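PDB 5Z9J: putative P450-like enzyme from Streptomyces himastatinicus ATCC 53653, which binds haem b and probably acts as a cytochrome P450 monooxygenase, using molecular oxygen to oxidise its substrate. Local coordinates for residues Leu368-Thr380 with Asp386-Thr397. Residues are numbered along the deposited sequence; the frame is centred on the assembly and turned at random.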
ATOM      1  N   LEU A 368     -17.961  18.936   2.149  1.00 29.07           N
ATOM      2  CA  LEU A 368     -17.070  19.866   2.844  1.00 27.19           C
ATOM      3  C   LEU A 368     -16.301  20.686   1.850  1.00 29.02           C
ATOM      4  O   LEU A 368     -15.086  20.607   1.803  1.00 25.25           O
ATOM      5  CB  LEU A 368     -16.105  19.128   3.740  1.00 26.70           C
ATOM      6  CG  LEU A 368     -16.783  18.346   4.880  1.00 28.27           C
ATOM      7  CD1 LEU A 368     -15.758  17.529   5.635  1.00 28.93           C
ATOM      8  CD2 LEU A 368     -17.469  19.324   5.804  1.00 29.65           C
ATOM      9  N   PRO A 369     -17.020  21.494   1.057  1.00 32.26           N
ATOM     10  CA  PRO A 369     -16.362  22.201  -0.038  1.00 33.86           C
ATOM     11  C   PRO A 369     -15.374  23.246   0.472  1.00 36.49           C
ATOM     12  O   PRO A 369     -14.543  23.709  -0.303  1.00 35.80           O
ATOM     13  CB  PRO A 369     -17.540  22.861  -0.777  1.00 34.30           C
ATOM     14  CG  PRO A 369     -18.577  23.043   0.273  1.00 34.53           C
ATOM     15  CD  PRO A 369     -18.443  21.872   1.181  1.00 32.97           C
ATOM     16  N   THR A 370     -15.502  23.632   1.744  1.00 38.65           N
ATOM     17  CA  THR A 370     -14.627  24.647   2.338  1.00 39.11           C
ATOM     18  C   THR A 370     -13.428  24.012   3.020  1.00 37.00           C
ATOM     19  O   THR A 370     -12.566  24.729   3.525  1.00 36.01           O
ATOM     20  CB  THR A 370     -15.364  25.539   3.369  1.00 41.10           C
ATOM     21  OG1 THR A 370     -15.742  24.759   4.506  1.00 43.08           O
ATOM     22  CG2 THR A 370     -16.593  26.181   2.750  1.00 40.43           C
ATOM     23  N   LEU A 371     -13.382  22.674   3.040  1.00 35.74           N
ATOM     24  CA  LEU A 371     -12.282  21.949   3.662  1.00 35.34           C
ATOM     25  C   LEU A 371     -10.936  22.482   3.136  1.00 34.37           C
ATOM     26  O   LEU A 371     -10.756  22.637   1.933  1.00 32.55           O
ATOM     27  CB  LEU A 371     -12.408  20.463   3.384  1.00 35.63           C
ATOM     28  CG  LEU A 371     -11.584  19.559   4.274  1.00 37.18           C
ATOM     29  CD1 LEU A 371     -12.239  19.537   5.632  1.00 38.80           C
ATOM     30  CD2 LEU A 371     -11.517  18.165   3.702  1.00 36.22           C
ATOM     31  N   ARG A 372     -10.023  22.805   4.062  1.00 34.71           N
ATOM     32  CA  ARG A 372      -8.687  23.320   3.721  1.00 35.73           C
ATOM     33  C   ARG A 372      -7.632  22.732   4.645  1.00 36.34           C
ATOM     34  O   ARG A 372      -7.940  22.365   5.783  1.00 36.23           O
ATOM     35  CB  ARG A 372      -8.646  24.847   3.890  1.00 35.82           C
ATOM     36  CG  ARG A 372      -9.296  25.635   2.809  1.00 37.75           C
ATOM     37  CD  ARG A 372      -9.633  27.075   3.279  1.00 55.32           C
ATOM     38  NE  ARG A 372      -8.658  27.633   4.220  1.00 55.05           N
ATOM     39  CZ  ARG A 372      -8.928  27.954   5.485  1.00 53.94           C
ATOM     40  NH1 ARG A 372     -10.150  27.764   5.961  1.00 54.72           N
ATOM     41  NH2 ARG A 372      -7.985  28.461   6.275  1.00 52.60           N
ATOM     42  N   ALA A 373      -6.383  22.722   4.211  1.00 36.47           N
ATOM     43  CA  ALA A 373      -5.313  22.319   5.114  1.00 36.95           C
ATOM     44  C   ALA A 373      -5.176  23.417   6.169  1.00 37.75           C
ATOM     45  O   ALA A 373      -5.247  24.588   5.841  1.00 37.61           O
ATOM     46  CB  ALA A 373      -3.986  22.080   4.357  1.00 36.45           C
ATOM     47  N   ASP A 374      -5.070  23.019   7.438  1.00 39.34           N
ATOM     48  CA  ASP A 374      -4.962  23.938   8.572  1.00 41.71           C
ATOM     49  C   ASP A 374      -3.608  24.635   8.499  1.00 42.91           C
ATOM     50  O   ASP A 374      -2.577  23.996   8.674  1.00 40.70           O
ATOM     51  CB  ASP A 374      -5.104  23.183   9.907  1.00 42.20           C
ATOM     52  CG  ASP A 374      -5.301  24.129  11.120  1.00 37.24           C
ATOM     53  OD1 ASP A 374      -5.158  25.357  10.942  1.00 36.09           O
ATOM     54  OD2 ASP A 374      -5.550  23.623  12.255  1.00 36.78           O
ATOM     55  N   PRO A 375      -3.599  25.946   8.235  1.00 47.97           N
ATOM     56  CA  PRO A 375      -2.302  26.616   8.059  1.00 50.74           C
ATOM     57  C   PRO A 375      -1.494  26.742   9.354  1.00 51.65           C
ATOM     58  O   PRO A 375      -0.257  26.788   9.321  1.00 52.38           O
ATOM     59  CB  PRO A 375      -2.680  28.012   7.528  1.00 53.62           C
ATOM     60  CG  PRO A 375      -4.154  28.187   7.799  1.00 53.50           C
ATOM     61  CD  PRO A 375      -4.728  26.888   8.314  1.00 50.85           C
ATOM     62  N   ALA A 376      -2.181  26.745  10.489  1.00 51.83           N
ATOM     63  CA  ALA A 376      -1.487  26.835  11.761  1.00 51.96           C
ATOM     64  C   ALA A 376      -0.869  25.494  12.151  1.00 47.64           C
ATOM     65  O   ALA A 376       0.002  25.438  13.010  1.00 49.27           O
ATOM     66  CB  ALA A 376      -2.447  27.308  12.851  1.00 54.14           C
ATOM     67  N   ASN A 377      -1.265  24.437  11.456  1.00 41.83           N
ATOM     68  CA  ASN A 377      -0.903  23.097  11.856  1.00 37.76           C
ATOM     69  C   ASN A 377      -0.671  22.207  10.658  1.00 34.66           C
ATOM     70  O   ASN A 377      -1.569  21.481  10.247  1.00 33.48           O
ATOM     71  CB  ASN A 377      -2.051  22.589  12.751  1.00 37.38           C
ATOM     72  CG  ASN A 377      -1.784  21.260  13.421  1.00 37.42           C
ATOM     73  OD1 ASN A 377      -0.676  20.731  13.410  1.00 37.30           O
ATOM     74  ND2 ASN A 377      -2.824  20.727  14.065  1.00 39.22           N
ATOM     75  N   PRO A 378       0.569  22.189  10.135  1.00 34.74           N
ATOM     76  CA  PRO A 378       0.915  21.432   8.921  1.00 32.56           C
ATOM     77  C   PRO A 378       0.777  19.930   9.111  1.00 31.17           C
ATOM     78  O   PRO A 378       0.838  19.471  10.237  1.00 31.12           O
ATOM     79  CB  PRO A 378       2.394  21.785   8.698  1.00 33.79           C
ATOM     80  CG  PRO A 378       2.581  23.110   9.383  1.00 36.47           C
ATOM     81  CD  PRO A 378       1.676  23.059  10.576  1.00 36.67           C
ATOM     82  N   PRO A 379       0.661  19.175   8.005  1.00 30.25           N
ATOM     83  CA  PRO A 379       0.615  17.718   8.077  1.00 29.43           C
ATOM     84  C   PRO A 379       1.962  17.114   8.468  1.00 32.69           C
ATOM     85  O   PRO A 379       3.010  17.784   8.368  1.00 25.95           O
ATOM     86  CB  PRO A 379       0.276  17.292   6.652  1.00 27.51           C
ATOM     87  CG  PRO A 379       0.823  18.482   5.749  1.00 29.08           C
ATOM     88  CD  PRO A 379       0.726  19.702   6.625  1.00 30.02           C
ATOM     89  N   THR A 380       1.932  15.886   8.992  1.00 24.39           N
ATOM     90  CA  THR A 380       3.155  15.093   9.113  1.00 26.19           C
ATOM     91  C   THR A 380       3.085  13.930   8.141  1.00 26.60           C
ATOM     92  O   THR A 380       1.994  13.504   7.738  1.00 26.83           O
ATOM     93  CB  THR A 380       3.429  14.549  10.490  1.00 27.08           C
ATOM     94  OG1 THR A 380       2.385  13.637  10.835  1.00 27.81           O
ATOM     95  CG2 THR A 380       3.499  15.647  11.480  1.00 25.80           C
ATOM     96  N   ASP A 386       9.503   3.217   2.844  1.00 21.39           N
ATOM     97  CA  ASP A 386       8.977   2.774   1.546  1.00 24.28           C
ATOM     98  C   ASP A 386       7.608   3.365   1.232  1.00 23.20           C
ATOM     99  O   ASP A 386       6.932   2.970   0.307  1.00 20.24           O
ATOM    100  CB  ASP A 386       8.996   1.230   1.422  1.00 26.63           C
ATOM    101  CG  ASP A 386       8.234   0.515   2.530  1.00 30.50           C
ATOM    102  OD1 ASP A 386       8.010   1.113   3.606  1.00 32.60           O
ATOM    103  OD2 ASP A 386       7.917  -0.680   2.347  1.00 30.90           O
ATOM    104  N   ALA A 387       7.239   4.380   1.988  1.00 24.58           N
ATOM    105  CA  ALA A 387       5.973   5.065   1.816  1.00 27.25           C
ATOM    106  C   ALA A 387       6.134   6.572   1.739  1.00 29.30           C
ATOM    107  O   ALA A 387       6.804   7.189   2.583  1.00 31.22           O
ATOM    108  CB  ALA A 387       4.993   4.709   2.967  1.00 27.26           C
ATOM    109  N   SER A 388       5.469   7.157   0.750  1.00 27.43           N
ATOM    110  CA  SER A 388       5.474   8.564   0.627  1.00 30.89           C
ATOM    111  C   SER A 388       4.025   9.060   0.812  1.00 31.20           C
ATOM    112  O   SER A 388       3.208   9.073  -0.123  1.00 31.41           O
ATOM    113  CB  SER A 388       6.087   8.919  -0.741  1.00 33.79           C
ATOM    114  OG  SER A 388       6.028  10.286  -1.004  1.00 37.15           O
ATOM    115  N   GLY A 389       3.704   9.513   2.022  1.00 30.01           N
ATOM    116  CA  GLY A 389       2.367  10.025   2.264  1.00 30.36           C
ATOM    117  C   GLY A 389       2.202  10.637   3.640  1.00 31.81           C
ATOM    118  O   GLY A 389       3.098  10.513   4.457  1.00 32.51           O
ATOM    119  N   VAL A 390       1.062  11.289   3.885  1.00 20.43           N
ATOM    120  CA  VAL A 390       0.836  12.019   5.120  1.00 24.64           C
ATOM    121  C   VAL A 390       0.330  11.028   6.189  1.00 24.60           C
ATOM    122  O   VAL A 390      -0.366  10.105   5.842  1.00 23.53           O
ATOM    123  CB  VAL A 390      -0.177  13.159   4.945  1.00 24.96           C
ATOM    124  CG1 VAL A 390       0.352  14.239   3.932  1.00 21.74           C
ATOM    125  CG2 VAL A 390      -1.530  12.633   4.516  1.00 23.46           C
ATOM    126  N   ALA A 391       0.809  11.172   7.420  1.00 25.69           N
ATOM    127  CA  ALA A 391       0.314  10.396   8.579  1.00 27.00           C
ATOM    128  C   ALA A 391      -0.765  11.154   9.366  1.00 26.94           C
ATOM    129  O   ALA A 391      -1.646  10.552  10.025  1.00 27.50           O
ATOM    130  CB  ALA A 391       1.478  10.041   9.499  1.00 27.19           C
ATOM    131  N   THR A 392      -0.684  12.474   9.287  1.00 26.09           N
ATOM    132  CA  THR A 392      -1.616  13.388   9.947  1.00 25.61           C
ATOM    133  C   THR A 392      -1.984  14.466   8.988  1.00 26.09           C
ATOM    134  O   THR A 392      -1.094  15.035   8.322  1.00 27.32           O
ATOM    135  CB  THR A 392      -0.984  14.087  11.177  1.00 24.87           C
ATOM    136  OG1 THR A 392       0.162  14.860  10.744  1.00 24.37           O
ATOM    137  CG2 THR A 392      -0.538  13.107  12.181  1.00 23.49           C
ATOM    138  N   LEU A 393      -3.270  14.783   8.885  1.00 24.91           N
ATOM    139  CA  LEU A 393      -3.631  15.932   8.064  1.00 25.24           C
ATOM    140  C   LEU A 393      -4.698  16.760   8.741  1.00 23.47           C
ATOM    141  O   LEU A 393      -5.901  16.582   8.459  1.00 24.81           O
ATOM    142  CB  LEU A 393      -4.077  15.486   6.665  1.00 22.15           C
ATOM    143  CG  LEU A 393      -4.434  16.588   5.665  1.00 23.26           C
ATOM    144  CD1 LEU A 393      -3.334  17.640   5.500  1.00 24.15           C
ATOM    145  CD2 LEU A 393      -4.790  15.928   4.330  1.00 22.68           C
ATOM    146  N   PRO A 394      -4.280  17.684   9.621  1.00 24.46           N
ATOM    147  CA  PRO A 394      -5.228  18.621  10.226  1.00 25.29           C
ATOM    148  C   PRO A 394      -5.925  19.464   9.189  1.00 27.11           C
ATOM    149  O   PRO A 394      -5.260  20.071   8.298  1.00 25.60           O
ATOM    150  CB  PRO A 394      -4.359  19.511  11.116  1.00 26.46           C
ATOM    151  CG  PRO A 394      -3.171  18.725  11.385  1.00 26.16           C
ATOM    152  CD  PRO A 394      -2.926  17.881  10.144  1.00 26.73           C
ATOM    153  N   VAL A 395      -7.249  19.450   9.253  1.00 25.38           N
ATOM    154  CA  VAL A 395      -8.027  20.254   8.339  1.00 32.28           C
ATOM    155  C   VAL A 395      -8.967  21.195   9.080  1.00 33.07           C
ATOM    156  O   VAL A 395      -9.313  20.966  10.261  1.00 34.12           O
ATOM    157  CB  VAL A 395      -8.812  19.385   7.363  1.00 29.67           C
ATOM    158  CG1 VAL A 395      -7.857  18.722   6.367  1.00 28.03           C
ATOM    159  CG2 VAL A 395      -9.659  18.372   8.124  1.00 29.20           C
ATOM    160  N   VAL A 396      -9.301  22.294   8.413  1.00 33.59           N
ATOM    161  CA  VAL A 396     -10.270  23.228   8.947  1.00 37.17           C
ATOM    162  C   VAL A 396     -11.413  23.421   7.949  1.00 38.74           C
ATOM    163  O   VAL A 396     -11.194  23.448   6.743  1.00 38.31           O
ATOM    164  CB  VAL A 396      -9.619  24.599   9.273  1.00 39.97           C
ATOM    165  CG1 VAL A 396      -8.914  25.155   8.052  1.00 39.26           C
ATOM    166  CG2 VAL A 396     -10.660  25.572   9.764  1.00 41.80           C
ATOM    167  N   THR A 397     -12.627  23.537   8.472  1.00 39.94           N
ATOM    168  CA  THR A 397     -13.808  23.855   7.685  1.00 42.85           C
ATOM    169  C   THR A 397     -14.224  25.272   8.034  1.00 45.75           C
ATOM    170  O   THR A 397     -14.761  25.996   7.198  1.00 47.37           O
ATOM    171  CB  THR A 397     -14.986  22.891   7.955  1.00 43.50           C
ATOM    172  OG1 THR A 397     -15.405  23.032   9.315  1.00 44.98           O
ATOM    173  CG2 THR A 397     -14.577  21.453   7.702  1.00 42.13           C
TER
HETATM  174  O   HOH W   1      -2.486  20.436   7.817  1.00 35.16           O
HETATM  175  O   HOH W   2       0.322  17.441  11.688  1.00 26.90           O
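The R372 guanidinium has V396 CG1 over one face, 3.6 Å from R372 NH1, and the N377 amide has P394 CG against one face, 3.4 Å from N377 ND2. R372 and V396 are a hydrogen-bonded pair in the small antiparallel three-stranded sheet near the C-terminus of this P450 fold, where strand 122-124 flanks 392-396 on the other side; N377 reaches P394 from the turn that follows strand 372-373. R372 and V396 lie side by side; a bend at chi3 (34°) folds the guanidinium back over the valine. Their backbones exchange two hydrogen bonds, and D374 N continues the pairing to P394 O, approaching from above the carbonyl plane. A water donates to both N377 O and P394 O, bridging the turn 374-377 to the strand. An alanine in place of P394 would lose CG and CD and would probably leave the N377 amide freer to turn. L371 CD1 sits 3.8 Å from V395 CG2 and 3.7 Å from T397 CG2, while P379 CB meets L393 CD1; P379 and V390 also pack on L251 of helix 240-255. At T370, OG1 donates in the carbonyl plane to a lone pair of T397 O. The far end is a classic beta bulge: A391 N (2.6 Å) and T392 N both reach T380 O from one face of its plane. Beside it, T380 OG1 and T392 OG1 share a 2.5 Å hydrogen bond.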